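Exonuclease mut-7 homolog (PDB 7JW2) probably acts as a magnesium-dependent 3'-5' exoribonuclease that trims the 3' ends of Argonaute-bound microRNAs, and is represented here by its exonuclease domain. Local coordinates at residues 37-42 and 170-175; 10-15 and 61-66; 3-8 and 184-189. All coordinates share one frame; numbering follows the deposited sequence.

Contact 1: 37-42 and 170-175; sequences ASEWKP and SNWAQR. Unlike the reference sequence in segment 37-42: Ala37 (reference Asp).
Glu39 lays its aliphatic part flat on the indole of Trp172, an acidic side chain packed by its carbons. CG stands 3.6 Å from the centroid of the six-membered ring, 3° off the ring normal, a CH-pi contact over the face. Strand 33-40 belongs to the sheet of this RNase H-like exonuclease. Its Ala37-Ser38-Glu39 sequence, with Asp in place of Ala37 in the reference, fits the Asp-x-Glu motif of DEDD exonucleases. The Glu39 chain bends at chi2 (-54°), which folds the carboxylate back above the ring, its plane 29° from that of the indole. OE1 is hydrogen-bonded to Gln54. The opposite face of Trp172 meets Ser170 OG, which is hydrogen-bonded to Asn167 O, and NE1 is bonded to Gln168 O.

No hydrogen bond joins the two segments. Trp40 O approaches Trp172 CB at 3.4 Å. Further along, Lys41 CG touches Ala173 CB at 4.0 Å, and Pro42 CD lies 3.8 Å from Trp172 N. Residues 171-174 form a type I turn. Within it Asn171 makes an Asx turn, OD1 accepting from Ala173 N. Arg175 NH1 donates to Trp172 O and Gln174 O, each at 2.9 Å and near the guanidinium plane.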
# COMPACT_ATOMS: atom_id res chain seq x y z
N ALA A 37 19.11 -2.22 4.18
CA ALA A 37 19.95 -2.20 5.38
C ALA A 37 19.03 -1.98 6.57
O ALA A 37 17.82 -1.74 6.41
CB ALA A 37 21.03 -1.12 5.29
N SER A 38 19.59 -2.07 7.78
CA SER A 38 18.78 -1.90 8.98
C SER A 38 19.65 -1.38 10.11
O SER A 38 20.88 -1.52 10.10
CB SER A 38 18.09 -3.20 9.37
OG SER A 38 19.01 -4.21 9.73
N GLU A 39 18.98 -0.76 11.08
CA GLU A 39 19.63 -0.29 12.30
C GLU A 39 18.90 -0.87 13.50
O GLU A 39 17.67 -0.94 13.53
CB GLU A 39 19.65 1.25 12.40
CG GLU A 39 20.18 2.00 11.17
CD GLU A 39 21.56 1.55 10.73
OE1 GLU A 39 21.84 1.62 9.51
OE2 GLU A 39 22.37 1.12 11.59
N TRP A 40 19.68 -1.23 14.52
CA TRP A 40 19.17 -1.96 15.68
C TRP A 40 19.40 -1.16 16.95
O TRP A 40 20.37 -0.40 17.05
CB TRP A 40 19.86 -3.32 15.77
CG TRP A 40 19.49 -4.20 14.61
CD1 TRP A 40 19.94 -4.09 13.33
CD2 TRP A 40 18.56 -5.28 14.62
NE1 TRP A 40 19.36 -5.06 12.54
CE2 TRP A 40 18.51 -5.80 13.31
CE3 TRP A 40 17.78 -5.87 15.61
CZ2 TRP A 40 17.70 -6.88 12.97
CZ3 TRP A 40 16.98 -6.94 15.28
CH2 TRP A 40 16.95 -7.43 13.96
N LYS A 41 18.50 -1.32 17.90
CA LYS A 41 18.69 -0.72 19.21
C LYS A 41 19.96 -1.28 19.85
O LYS A 41 20.23 -2.48 19.74
CB LYS A 41 17.50 -1.02 20.11
CG LYS A 41 16.17 -0.51 19.64
CD LYS A 41 15.15 -0.77 20.75
CE LYS A 41 13.75 -0.35 20.36
NZ LYS A 41 12.86 -0.42 21.56
N PRO A 42 20.77 -0.45 20.51
CA PRO A 42 21.87 -0.99 21.32
C PRO A 42 21.33 -2.00 22.32
O PRO A 42 20.23 -1.86 22.84
CB PRO A 42 22.45 0.24 22.01
CG PRO A 42 22.09 1.39 21.14
CD PRO A 42 20.77 1.03 20.48
N SER A 170 25.66 4.66 17.07
CA SER A 170 24.92 5.68 17.81
C SER A 170 23.69 5.07 18.49
O SER A 170 23.38 3.88 18.34
CB SER A 170 24.52 6.82 16.88
OG SER A 170 23.59 6.34 15.91
N ASN A 171 22.98 5.89 19.25
CA ASN A 171 21.84 5.40 20.02
C ASN A 171 20.63 5.36 19.11
O ASN A 171 19.88 6.33 18.99
CB ASN A 171 21.60 6.28 21.24
CG ASN A 171 20.43 5.80 22.05
OD1 ASN A 171 19.79 4.80 21.72
ND2 ASN A 171 20.13 6.51 23.12
N TRP A 172 20.44 4.21 18.45
CA TRP A 172 19.32 4.07 17.52
C TRP A 172 17.97 3.96 18.21
O TRP A 172 16.94 3.98 17.52
CB TRP A 172 19.56 2.85 16.61
CG TRP A 172 20.72 3.07 15.68
CD1 TRP A 172 21.96 2.51 15.76
CD2 TRP A 172 20.75 3.97 14.57
NE1 TRP A 172 22.77 2.99 14.75
CE2 TRP A 172 22.04 3.88 13.99
CE3 TRP A 172 19.80 4.81 13.97
CZ2 TRP A 172 22.43 4.63 12.88
CZ3 TRP A 172 20.18 5.55 12.84
CH2 TRP A 172 21.48 5.45 12.32
N ALA A 173 17.92 3.91 19.54
CA ALA A 173 16.66 3.86 20.25
C ALA A 173 16.13 5.24 20.62
O ALA A 173 14.96 5.35 21.01
CB ALA A 173 16.80 3.01 21.53
N GLN A 174 16.94 6.28 20.49
CA GLN A 174 16.45 7.61 20.86
C GLN A 174 15.48 8.13 19.80
O GLN A 174 15.61 7.85 18.61
CB GLN A 174 17.62 8.57 21.07
CG GLN A 174 18.20 9.17 19.81
CD GLN A 174 19.54 9.83 20.07
OE1 GLN A 174 19.90 10.09 21.22
NE2 GLN A 174 20.31 10.07 19.01
N ARG A 175 14.45 8.84 20.26
CA ARG A 175 13.48 9.47 19.38
C ARG A 175 13.23 10.90 19.84
O ARG A 175 13.04 11.14 21.04
CB ARG A 175 12.16 8.68 19.35
CG ARG A 175 12.21 7.35 18.58
CD ARG A 175 12.56 7.57 17.11
NE ARG A 175 12.51 6.34 16.31
CZ ARG A 175 13.51 5.45 16.26
NH1 ARG A 175 14.61 5.66 16.98
NH2 ARG A 175 13.41 4.37 15.49

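Contact 2: 10-15 and 61-66; sequences SHVHLV and VYMIDV
A parallel strand pair at one edge of the mixed sheet joins Val12-Val15 to Val61-Asp65. Within this chain strand 12-15 is the outermost on its side. Five backbone hydrogen bonds hold the pair, running from Val61 N to His11 O at 2.9 Å through to Asp65 N to Val15 O at 2.9 Å. His13 and Val15 each use both N and O toward the neighbouring strand.

On one face the rings of His13 and Tyr62 run alongside each other in the same direction. Their near-parallel planes, 23° apart, are offset with little overlap. His13 CD2 comes over the Tyr62 face, 3.5 Å from CE2. Val15 CG2 meets the edge of the same ring at CD2, 4.1 Å away. Asp60 takes His13 NE2 and Asp27 takes Tyr62 OH, which fixes both polar ends.

On the other face Val12, Leu14, Val61 and Met63 gather. Met63 bends at chi3 (-71°) and brings CE to 3.6 Å from Val12 CG1. Leu14 CD1 reaches across to Asp65 CB on the partner strand, at 4.2 Å. Met63 and Val61 also face helix 179-205. Asp65 is an N-cap, with OD1 on Val68 N, and OD2 forms a salt bridge with Arg175. The pair is consistent with an edge strand added to the five-stranded sheet of the RNase H-like fold.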
# COMPACT_ATOMS: atom_id res chain seq x y z
N SER A 10 14.07 15.81 -0.41
CA SER A 10 12.67 15.50 -0.67
C SER A 10 12.47 14.08 -1.19
O SER A 10 11.32 13.65 -1.33
CB SER A 10 12.09 16.50 -1.68
OG SER A 10 12.57 16.22 -2.98
N HIS A 11 13.54 13.36 -1.48
CA HIS A 11 13.45 11.97 -1.91
C HIS A 11 13.96 11.01 -0.84
O HIS A 11 14.22 9.84 -1.14
CB HIS A 11 14.21 11.78 -3.23
CG HIS A 11 13.52 12.41 -4.39
ND1 HIS A 11 12.44 11.83 -5.02
CD2 HIS A 11 13.74 13.59 -5.03
CE1 HIS A 11 12.03 12.61 -6.01
NE2 HIS A 11 12.80 13.69 -6.03
N VAL A 12 14.10 11.49 0.39
CA VAL A 12 14.43 10.67 1.56
C VAL A 12 13.21 10.71 2.47
O VAL A 12 12.81 11.79 2.93
CB VAL A 12 15.68 11.17 2.27
CG1 VAL A 12 15.97 10.34 3.50
CG2 VAL A 12 16.87 11.18 1.31
N HIS A 13 12.63 9.54 2.75
CA HIS A 13 11.30 9.46 3.37
C HIS A 13 11.38 8.70 4.69
O HIS A 13 11.78 7.54 4.72
CB HIS A 13 10.32 8.77 2.43
CG HIS A 13 10.37 9.27 1.03
ND1 HIS A 13 9.73 10.42 0.62
CD2 HIS A 13 11.01 8.80 -0.06
CE1 HIS A 13 9.96 10.63 -0.66
NE2 HIS A 13 10.74 9.65 -1.10
N LEU A 14 10.96 9.35 5.77
CA LEU A 14 10.80 8.67 7.05
C LEU A 14 9.39 8.08 7.07
O LEU A 14 8.40 8.81 7.02
CB LEU A 14 11.02 9.62 8.23
CG LEU A 14 10.96 8.97 9.63
CD1 LEU A 14 12.03 7.91 9.82
CD2 LEU A 14 11.05 10.02 10.75
N VAL A 15 9.31 6.76 7.12
CA VAL A 15 8.04 6.05 7.07
C VAL A 15 7.64 5.75 8.51
O VAL A 15 8.20 4.86 9.15
CB VAL A 15 8.15 4.78 6.22
CG1 VAL A 15 6.88 3.94 6.34
CG2 VAL A 15 8.41 5.16 4.77
N VAL A 61 14.90 6.98 -1.05
CA VAL A 61 15.25 6.12 0.08
C VAL A 61 14.13 6.20 1.10
O VAL A 61 13.69 7.30 1.46
CB VAL A 61 16.59 6.52 0.72
CG1 VAL A 61 16.92 5.54 1.83
CG2 VAL A 61 17.69 6.50 -0.33
N TYR A 62 13.66 5.04 1.55
CA TYR A 62 12.63 4.94 2.58
C TYR A 62 13.24 4.38 3.85
O TYR A 62 13.99 3.40 3.82
CB TYR A 62 11.50 4.02 2.10
CG TYR A 62 10.83 4.50 0.83
CD1 TYR A 62 11.26 4.05 -0.41
CD2 TYR A 62 9.77 5.39 0.87
CE1 TYR A 62 10.64 4.48 -1.57
CE2 TYR A 62 9.16 5.82 -0.28
CZ TYR A 62 9.61 5.37 -1.50
OH TYR A 62 9.00 5.79 -2.66
N MET A 63 12.90 4.97 4.98
CA MET A 63 13.40 4.50 6.27
C MET A 63 12.20 4.17 7.13
O MET A 63 11.51 5.08 7.61
CB MET A 63 14.29 5.56 6.92
CG MET A 63 15.49 5.86 6.05
SD MET A 63 16.61 7.06 6.77
CE MET A 63 15.67 8.55 6.63
N ILE A 64 11.93 2.87 7.31
CA ILE A 64 10.79 2.45 8.12
C ILE A 64 11.17 2.58 9.59
O ILE A 64 12.09 1.90 10.06
CB ILE A 64 10.37 1.00 7.81
CG1 ILE A 64 10.12 0.79 6.31
CG2 ILE A 64 9.12 0.62 8.65
CD1 ILE A 64 10.10 -0.69 5.95
N ASP A 65 10.44 3.44 10.32
CA ASP A 65 10.66 3.62 11.76
C ASP A 65 9.85 2.54 12.47
O ASP A 65 8.63 2.67 12.64
CB ASP A 65 10.26 5.01 12.21
CG ASP A 65 10.63 5.27 13.66
OD1 ASP A 65 10.74 4.29 14.41
OD2 ASP A 65 10.84 6.44 14.01
N VAL A 66 10.52 1.46 12.84
CA VAL A 66 9.81 0.32 13.42
C VAL A 66 9.31 0.66 14.81
O VAL A 66 8.29 0.13 15.26
CB VAL A 66 10.73 -0.92 13.41
CG1 VAL A 66 10.06 -2.10 14.09
CG2 VAL A 66 11.10 -1.28 11.95

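Contact 3: 3-8 and 184-189; sequences HTLRLD and YAALDA
Leu187 fills the angle between His3 and Leu5 and meets the N-terminal segment with both of its methyl groups. CD1 touches His3 CD2 at 3.8 Å and Leu5 CA at 3.9 Å. CD2 lies 3.5 Å from His3 O and 4.0 Å from Thr4 CA. The Leu187 side chain leaves helix 179-205 with CG opposite the backbone N (chi1 -173°), and its branch then spreads across the N-terminal segment. This segment has no regular secondary structure.

The His3 ring crosses the leucine obliquely. CD2 comes nearest, with NE2 close behind. Its chi1 of -174° also sets CG opposite the backbone N and swings the ring toward the helix. The polar end has its partner further along the same helix, where NE2 is hydrogen-bonded to Glu194.

Leu5 also points toward the helix. Its CB lies 4.1 Å from Leu187 CD1. Its CD2 reaches one residue back along the helix, to Ala186 CB at 4.3 Å. Phe190 also touches Leu5.

Tyr184 and Asp188 fit the Tyr-x-x-x-Asp motif of DEDDy exonucleases, but neither meets the N-terminal segment. No hydrogen bond crosses between the two segments. The chemistry implies that 3-8 is held on the helix by apolar and van der Waals contacts of Leu187 with His3, Thr4 and Leu5, with the histidine bond to Glu194 adding a polar tie at one end.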
# COMPACT_ATOMS: atom_id res chain seq x y z
N HIS A 3 31.72 10.54 1.84
CA HIS A 3 30.69 10.19 0.86
C HIS A 3 29.35 10.74 1.33
O HIS A 3 29.04 10.73 2.52
CB HIS A 3 30.60 8.68 0.67
CG HIS A 3 29.67 8.27 -0.43
ND1 HIS A 3 29.62 8.94 -1.64
CD2 HIS A 3 28.73 7.30 -0.50
CE1 HIS A 3 28.71 8.38 -2.41
NE2 HIS A 3 28.16 7.38 -1.75
N THR A 4 28.56 11.24 0.39
CA THR A 4 27.26 11.81 0.70
C THR A 4 26.21 11.26 -0.26
O THR A 4 26.52 10.80 -1.35
CB THR A 4 27.27 13.34 0.62
OG1 THR A 4 27.76 13.74 -0.66
CG2 THR A 4 28.16 13.93 1.71
N LEU A 5 24.95 11.34 0.18
CA LEU A 5 23.83 10.90 -0.63
C LEU A 5 23.50 11.93 -1.70
O LEU A 5 23.24 13.10 -1.39
CB LEU A 5 22.60 10.66 0.25
CG LEU A 5 21.29 10.27 -0.43
CD1 LEU A 5 21.46 8.98 -1.20
CD2 LEU A 5 20.16 10.16 0.59
N ARG A 6 23.49 11.51 -2.97
CA ARG A 6 23.24 12.47 -4.04
C ARG A 6 21.77 12.81 -4.21
O ARG A 6 21.46 13.80 -4.88
CB ARG A 6 23.83 11.96 -5.36
CG ARG A 6 23.25 10.68 -5.91
CD ARG A 6 24.04 10.35 -7.16
NE ARG A 6 23.70 9.08 -7.78
CZ ARG A 6 22.60 8.88 -8.49
NH1 ARG A 6 21.71 9.86 -8.64
NH2 ARG A 6 22.37 7.69 -9.05
N LEU A 7 20.86 12.04 -3.62
CA LEU A 7 19.44 12.36 -3.72
C LEU A 7 19.10 13.62 -2.93
O LEU A 7 19.67 13.91 -1.88
CB LEU A 7 18.60 11.20 -3.20
CG LEU A 7 18.79 9.86 -3.90
CD1 LEU A 7 17.87 8.81 -3.28
CD2 LEU A 7 18.53 9.99 -5.39
N ASP A 8 18.14 14.37 -3.47
CA ASP A 8 17.59 15.51 -2.75
C ASP A 8 16.87 15.03 -1.49
O ASP A 8 16.37 13.91 -1.42
CB ASP A 8 16.63 16.28 -3.66
CG ASP A 8 15.85 17.35 -2.91
OD1 ASP A 8 14.67 17.56 -3.26
OD2 ASP A 8 16.42 17.97 -1.99
N TYR A 184 23.09 8.96 7.88
CA TYR A 184 23.88 7.74 7.85
C TYR A 184 23.02 6.54 7.45
O TYR A 184 23.43 5.71 6.63
CB TYR A 184 24.54 7.50 9.22
CG TYR A 184 25.08 6.11 9.38
CD1 TYR A 184 26.35 5.76 8.92
CD2 TYR A 184 24.30 5.10 9.95
CE1 TYR A 184 26.84 4.47 9.04
CE2 TYR A 184 24.78 3.82 10.08
CZ TYR A 184 26.04 3.50 9.61
OH TYR A 184 26.51 2.22 9.73
N ALA A 185 21.82 6.43 8.02
CA ALA A 185 20.97 5.27 7.74
C ALA A 185 20.55 5.24 6.27
O ALA A 185 20.53 4.17 5.65
CB ALA A 185 19.74 5.28 8.66
N ALA A 186 20.19 6.40 5.71
CA ALA A 186 19.74 6.41 4.33
C ALA A 186 20.89 6.07 3.38
O ALA A 186 20.71 5.31 2.42
CB ALA A 186 19.13 7.78 3.99
N LEU A 187 22.07 6.64 3.63
CA LEU A 187 23.20 6.36 2.77
C LEU A 187 23.68 4.91 2.89
O LEU A 187 24.22 4.36 1.93
CB LEU A 187 24.33 7.34 3.08
CG LEU A 187 25.53 7.28 2.13
CD1 LEU A 187 25.11 7.49 0.68
CD2 LEU A 187 26.56 8.33 2.55
N ASP A 188 23.48 4.27 4.06
CA ASP A 188 24.00 2.91 4.20
C ASP A 188 23.26 1.95 3.27
O ASP A 188 23.84 0.96 2.83
CB ASP A 188 23.94 2.45 5.66
CG ASP A 188 25.28 1.85 6.12
OD1 ASP A 188 26.32 2.54 6.00
OD2 ASP A 188 25.29 0.69 6.58
N ALA A 189 22.00 2.25 2.96
CA ALA A 189 21.30 1.48 1.94
C ALA A 189 21.66 1.96 0.53
O ALA A 189 21.97 1.14 -0.34
CB ALA A 189 19.78 1.54 2.18

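The chain opens with 3-8, the first half of contact 3, and leads into segment 10-15, with edge strand 12-15. It then runs through segment 37-42 to 61-66, where contact 2 closes. Contact 1 closes much later, at 170-175, so contacts 1 and 2 cross. Contact 3 closes last, at 184-189, and both others nest inside its loop. A salt bridge from Arg175 NE to Asp65 OD2 joins contacts 1 and 2, which share one sheet. Helix 179-205 touches both: Tyr184 and Ala185 meet Trp172 and Glu39, while Ala186 meets Val61 and Met63. Leu5 and Leu7 complete the join, touching Val12 and Val61.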